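Local coordinates for protein botulinum neurotoxin type C1 (Clostridium botulinum, PDB 3R4S) that binds gangliosides through its receptor-binding region, a step on which entry of the toxin into nerve cells depends, probably ahead of SNARE cleavage by the light chain, at residues M328-I341 with R400-N412. Numbering follows the deposited sequence.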
loop_
_atom_site.group_PDB
_atom_site.type_symbol
_atom_site.label_atom_id
_atom_site.label_comp_id
_atom_site.label_asym_id
_atom_site.label_seq_id
_atom_site.Cartn_x
_atom_site.Cartn_y
_atom_site.Cartn_z
ATOM N N MET A 328 24.688 16.568 -20.019
ATOM C CA MET A 328 24.179 17.108 -18.769
ATOM C C MET A 328 25.302 17.798 -18.000
ATOM O O MET A 328 26.464 17.446 -18.157
ATOM C CB MET A 328 23.547 15.986 -17.933
ATOM C CG MET A 328 22.245 15.473 -18.502
ATOM S SD MET A 328 20.854 16.524 -18.032
ATOM C CE MET A 328 20.372 15.770 -16.476
ATOM N N TYR A 329 24.943 18.782 -17.179
ATOM C CA TYR A 329 25.917 19.548 -16.411
ATOM C C TYR A 329 25.486 19.565 -14.958
ATOM O O TYR A 329 24.323 19.819 -14.658
ATOM C CB TYR A 329 26.024 20.987 -16.936
ATOM C CG TYR A 329 26.315 21.055 -18.420
ATOM C CD1 TYR A 329 27.620 21.160 -18.888
ATOM C CD2 TYR A 329 25.287 20.987 -19.353
ATOM C CE1 TYR A 329 27.893 21.197 -20.248
ATOM C CE2 TYR A 329 25.548 21.024 -20.719
ATOM C CZ TYR A 329 26.853 21.130 -21.160
ATOM O OH TYR A 329 27.118 21.171 -22.510
ATOM N N ALA A 330 26.425 19.291 -14.061
ATOM C CA ALA A 330 26.147 19.297 -12.632
ATOM C C ALA A 330 27.251 20.047 -11.894
ATOM O O ALA A 330 28.408 20.017 -12.308
ATOM C CB ALA A 330 26.031 17.870 -12.108
ATOM N N ASP A 331 26.882 20.711 -10.802
ATOM C CA ASP A 331 27.826 21.500 -10.010
ATOM C C ASP A 331 29.118 20.764 -9.682
ATOM O O ASP A 331 30.209 21.268 -9.959
ATOM C CB ASP A 331 27.168 22.017 -8.727
ATOM C CG ASP A 331 26.292 23.218 -8.976
ATOM O OD1 ASP A 331 25.644 23.706 -8.024
ATOM O OD2 ASP A 331 26.265 23.676 -10.137
ATOM N N ASN A 332 29.008 19.580 -9.092
ATOM C CA ASN A 332 30.209 18.833 -8.734
ATOM C C ASN A 332 30.266 17.416 -9.296
ATOM O O ASN A 332 31.285 17.005 -9.857
ATOM C CB ASN A 332 30.425 18.843 -7.217
ATOM C CG ASN A 332 30.988 20.170 -6.720
ATOM O OD1 ASN A 332 32.076 20.593 -7.131
ATOM N ND2 ASN A 332 30.248 20.834 -5.833
ATOM N N HIS A 333 29.170 16.679 -9.151
ATOM C CA HIS A 333 29.093 15.318 -9.663
ATOM C C HIS A 333 29.499 15.253 -11.135
ATOM O O HIS A 333 29.376 16.234 -11.869
ATOM C CB HIS A 333 27.675 14.769 -9.481
ATOM C CG HIS A 333 27.191 14.821 -8.066
ATOM N ND1 HIS A 333 26.981 16.008 -7.395
ATOM C CD2 HIS A 333 26.880 13.834 -7.189
ATOM C CE1 HIS A 333 26.562 15.751 -6.168
ATOM N NE2 HIS A 333 26.492 14.439 -6.018
ATOM N N SER A 334 30.012 14.105 -11.560
ATOM C CA SER A 334 30.193 13.873 -12.983
ATOM C C SER A 334 28.812 13.547 -13.531
ATOM O O SER A 334 27.908 13.197 -12.770
ATOM C CB SER A 334 31.167 12.724 -13.249
ATOM O OG SER A 334 31.471 12.626 -14.634
ATOM N N THR A 335 28.641 13.674 -14.839
ATOM C CA THR A 335 27.337 13.435 -15.445
ATOM C C THR A 335 27.420 12.393 -16.554
ATOM O O THR A 335 26.583 12.360 -17.456
ATOM C CB THR A 335 26.758 14.729 -16.014
ATOM O OG1 THR A 335 27.678 15.284 -16.959
ATOM C CG2 THR A 335 26.518 15.736 -14.897
ATOM N N GLU A 336 28.433 11.539 -16.479
ATOM C CA GLU A 336 28.658 10.528 -17.507
ATOM C C GLU A 336 27.483 9.545 -17.602
ATOM O O GLU A 336 27.072 8.957 -16.607
ATOM C CB GLU A 336 29.974 9.778 -17.246
ATOM C CG GLU A 336 30.445 8.911 -18.422
ATOM C CD GLU A 336 31.745 8.149 -18.130
ATOM O OE1 GLU A 336 32.418 8.463 -17.120
ATOM O OE2 GLU A 336 32.091 7.239 -18.921
ATOM N N ASP A 337 26.955 9.386 -18.811
ATOM C CA ASP A 337 25.846 8.480 -19.090
ATOM C C ASP A 337 24.528 8.900 -18.439
ATOM O O ASP A 337 23.597 8.092 -18.358
ATOM C CB ASP A 337 26.201 7.043 -18.689
ATOM C CG ASP A 337 27.369 6.492 -19.481
ATOM O OD1 ASP A 337 27.309 6.531 -20.726
ATOM O OD2 ASP A 337 28.347 6.029 -18.856
ATOM N N ILE A 338 24.456 10.149 -17.978
ATOM C CA ILE A 338 23.223 10.703 -17.421
ATOM C C ILE A 338 22.462 11.501 -18.481
ATOM O O ILE A 338 23.030 12.393 -19.109
ATOM C CB ILE A 338 23.511 11.654 -16.250
ATOM C CG1 ILE A 338 24.310 10.955 -15.151
ATOM C CG2 ILE A 338 22.200 12.185 -15.667
ATOM C CD1 ILE A 338 23.513 9.870 -14.435
ATOM N N TYR A 339 21.183 11.187 -18.678
ATOM C CA TYR A 339 20.348 11.918 -19.638
ATOM C C TYR A 339 19.067 12.395 -18.984
ATOM O O TYR A 339 18.462 11.678 -18.186
ATOM C CB TYR A 339 19.989 11.045 -20.833
ATOM C CG TYR A 339 21.188 10.465 -21.522
ATOM C CD1 TYR A 339 21.735 11.082 -22.638
ATOM C CD2 TYR A 339 21.786 9.302 -21.051
ATOM C CE1 TYR A 339 22.838 10.552 -23.276
ATOM C CE2 TYR A 339 22.890 8.763 -21.680
ATOM C CZ TYR A 339 23.411 9.393 -22.793
ATOM O OH TYR A 339 24.513 8.868 -23.424
ATOM N N ALA A 340 18.652 13.610 -19.319
ATOM C CA ALA A 340 17.412 14.146 -18.794
ATOM C C ALA A 340 16.220 13.441 -19.431
ATOM O O ALA A 340 16.275 13.053 -20.598
ATOM C CB ALA A 340 17.338 15.670 -19.038
ATOM N N ILE A 341 15.151 13.270 -18.655
ATOM C CA ILE A 341 13.858 12.903 -19.217
ATOM C C ILE A 341 13.053 14.180 -19.414
ATOM O O ILE A 341 12.882 14.973 -18.488
ATOM C CB ILE A 341 13.082 11.923 -18.312
ATOM C CG1 ILE A 341 13.840 10.589 -18.205
ATOM C CG2 ILE A 341 11.672 11.718 -18.856
ATOM C CD1 ILE A 341 13.259 9.598 -17.190
ATOM N N ARG A 400 22.569 29.454 -16.572
ATOM C CA ARG A 400 22.160 28.117 -16.146
ATOM C C ARG A 400 21.770 28.123 -14.675
ATOM O O ARG A 400 22.441 28.736 -13.846
ATOM C CB ARG A 400 23.285 27.099 -16.367
ATOM C CG ARG A 400 23.545 26.756 -17.822
ATOM C CD ARG A 400 24.445 25.531 -17.958
ATOM N NE ARG A 400 24.547 25.131 -19.360
ATOM C CZ ARG A 400 23.771 24.223 -19.951
ATOM N NH1 ARG A 400 22.827 23.581 -19.261
ATOM N NH2 ARG A 400 23.944 23.946 -21.238
ATOM N N HIS A 401 20.681 27.436 -14.355
ATOM C CA HIS A 401 20.275 27.273 -12.965
ATOM C C HIS A 401 20.092 25.797 -12.615
ATOM O O HIS A 401 19.909 24.962 -13.496
ATOM C CB HIS A 401 18.985 28.045 -12.684
ATOM C CG HIS A 401 19.112 29.517 -12.894
ATOM N ND1 HIS A 401 19.637 30.366 -11.941
ATOM C CD2 HIS A 401 18.801 30.301 -13.959
ATOM C CE1 HIS A 401 19.635 31.602 -12.400
ATOM N NE2 HIS A 401 19.126 31.588 -13.624
ATOM N N ASN A 402 20.152 25.491 -11.323
ATOM C CA ASN A 402 19.911 24.146 -10.835
ATOM C C ASN A 402 18.422 23.799 -10.793
ATOM O O ASN A 402 17.618 24.554 -10.247
ATOM C CB ASN A 402 20.518 23.980 -9.444
ATOM C CG ASN A 402 21.994 23.656 -9.494
ATOM O OD1 ASN A 402 22.468 23.026 -10.438
ATOM N ND2 ASN A 402 22.729 24.075 -8.471
ATOM N N TYR A 403 18.066 22.662 -11.389
ATOM C CA TYR A 403 16.717 22.119 -11.283
ATOM C C TYR A 403 16.786 20.654 -10.877
ATOM O O TYR A 403 17.724 19.945 -11.240
ATOM C CB TYR A 403 15.966 22.228 -12.614
ATOM C CG TYR A 403 15.755 23.645 -13.112
ATOM C CD1 TYR A 403 14.610 24.359 -12.773
ATOM C CD2 TYR A 403 16.697 24.263 -13.923
ATOM C CE1 TYR A 403 14.409 25.656 -13.227
ATOM C CE2 TYR A 403 16.509 25.555 -14.386
ATOM C CZ TYR A 403 15.367 26.247 -14.032
ATOM O OH TYR A 403 15.172 27.533 -14.472
ATOM N N LEU A 404 15.780 20.207 -10.131
ATOM C CA LEU A 404 15.641 18.794 -9.789
ATOM C C LEU A 404 14.827 18.151 -10.902
ATOM O O LEU A 404 13.675 18.522 -11.113
ATOM C CB LEU A 404 14.936 18.646 -8.434
ATOM C CG LEU A 404 14.795 17.236 -7.838
ATOM C CD1 LEU A 404 16.158 16.587 -7.638
ATOM C CD2 LEU A 404 14.050 17.310 -6.522
ATOM N N VAL A 405 15.424 17.197 -11.617
ATOM C CA VAL A 405 14.834 16.668 -12.844
ATOM C C VAL A 405 14.891 15.141 -12.877
ATOM O O VAL A 405 15.786 14.548 -12.277
ATOM C CB VAL A 405 15.582 17.203 -14.088
ATOM C CG1 VAL A 405 15.532 18.726 -14.117
ATOM C CG2 VAL A 405 17.045 16.724 -14.105
ATOM N N PRO A 406 13.933 14.499 -13.579
ATOM C CA PRO A 406 14.053 13.050 -13.748
ATOM C C PRO A 406 15.140 12.745 -14.761
ATOM O O PRO A 406 15.359 13.522 -15.705
ATOM C CB PRO A 406 12.674 12.647 -14.290
ATOM C CG PRO A 406 12.221 13.836 -15.067
ATOM C CD PRO A 406 12.768 15.048 -14.304
ATOM N N THR A 407 15.838 11.634 -14.562
ATOM C CA THR A 407 16.936 11.261 -15.454
ATOM C C THR A 407 16.915 9.781 -15.786
ATOM O O THR A 407 16.226 8.983 -15.125
ATOM C CB THR A 407 18.311 11.522 -14.805
ATOM O OG1 THR A 407 18.431 10.727 -13.614
ATOM C CG2 THR A 407 18.495 13.007 -14.458
ATOM N N VAL A 408 17.682 9.427 -16.814
ATOM C CA VAL A 408 18.053 8.045 -17.091
ATOM C C VAL A 408 19.561 7.936 -16.921
ATOM O O VAL A 408 20.312 8.738 -17.474
ATOM C CB VAL A 408 17.691 7.618 -18.527
ATOM C CG1 VAL A 408 18.211 6.201 -18.816
ATOM C CG2 VAL A 408 16.174 7.707 -18.753
ATOM N N LYS A 409 19.994 6.968 -16.127
ATOM C CA LYS A 409 21.401 6.622 -16.004
ATOM C C LYS A 409 21.646 5.392 -16.869
ATOM O O LYS A 409 21.087 4.325 -16.609
ATOM C CB LYS A 409 21.731 6.301 -14.542
ATOM C CG LYS A 409 23.105 5.673 -14.312
ATOM C CD LYS A 409 24.206 6.543 -14.886
ATOM C CE LYS A 409 25.583 6.144 -14.352
ATOM N NZ LYS A 409 25.937 4.758 -14.741
ATOM N N GLN A 410 22.457 5.543 -17.910
ATOM C CA GLN A 410 22.851 4.403 -18.731
ATOM C C GLN A 410 24.253 3.927 -18.325
ATOM O O GLN A 410 24.618 4.009 -17.143
ATOM C CB GLN A 410 22.731 4.726 -20.228
ATOM C CG GLN A 410 21.305 5.113 -20.636
ATOM C CD GLN A 410 21.059 5.054 -22.133
ATOM O OE1 GLN A 410 21.859 5.540 -22.933
ATOM N NE2 GLN A 410 19.937 4.472 -22.516
ATOM N N GLY A 411 25.038 3.429 -19.272
ATOM C CA GLY A 411 26.300 2.793 -18.904
ATOM C C GLY A 411 25.986 1.634 -17.963
ATOM O O GLY A 411 24.954 0.977 -18.113
ATOM N N ASN A 412 26.844 1.387 -16.980
ATOM C CA ASN A 412 26.559 0.335 -16.009
ATOM C C ASN A 412 25.559 0.771 -14.953
ATOM O O ASN A 412 25.933 1.132 -13.843
ATOM C CB ASN A 412 27.830 -0.182 -15.322
ATOM C CG ASN A 412 27.525 -1.282 -14.318
ATOM O OD1 ASN A 412 26.477 -1.923 -14.400
ATOM N ND2 ASN A 412 28.417 -1.486 -13.352
HETATM O O HOH W 1 24.071 20.750 -10.095
HETATM O O HOH W 2 28.552 5.464 -16.212
HETATM O O HOH W 3 24.612 5.997 -23.151
#
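Tyr339 and Val408 form the hydrogen-bonded pair of an antiparallel strand pairing, illustrating how a backbone ladder can be supplemented by side chains of the loop that leads into the strand. Tyr339 N donates to Val408 O, and Val408 N returns a bond of 2.7 Å to Tyr339 O. Gln410 N to Asp337 O and Ile341 N to Pro406 O extend the ladder in either direction.

Among apolar contacts, Ile341 CG1 rests 3.7 Å from Val408 CG2, the two side chains crossing at about a right angle, while Leu321 and Met323 of strand 317-323 pack alongside. The turn about CG1 of Ile338 (chi2 -68°) swings CD1 onto Lys409, a tight 3.4 Å from CD. From the loop, the folded chain of Met328 points its methyl CE at Thr407 CG2, 3.9 Å away.

Polar groups join the loop to the start of strand 401-409. Asn402 ND2 gives Asp331 OD1 a nearly straight bond of 3.0 Å (167°), the donor standing above the carboxylate plane while OD1 lies in the amide plane; a water links Asp331 N to Asn402 OD1. Just before the strand, Arg400 crosses the rim of the Tyr329 ring, NE over one face and NH2 3.4 Å from CE2, with the guanidinium tilted 41° from the ring plane. At the strand's other end, waters bridge Asp337 OD2 to Lys409 NZ and Tyr339 OH to Gln410 OE1.

Main-chain bonds thus set the register in this trefoil region, while Asn402 and Arg391, salt-bridged to Asp331 OD2, tie the loop back to the sheet.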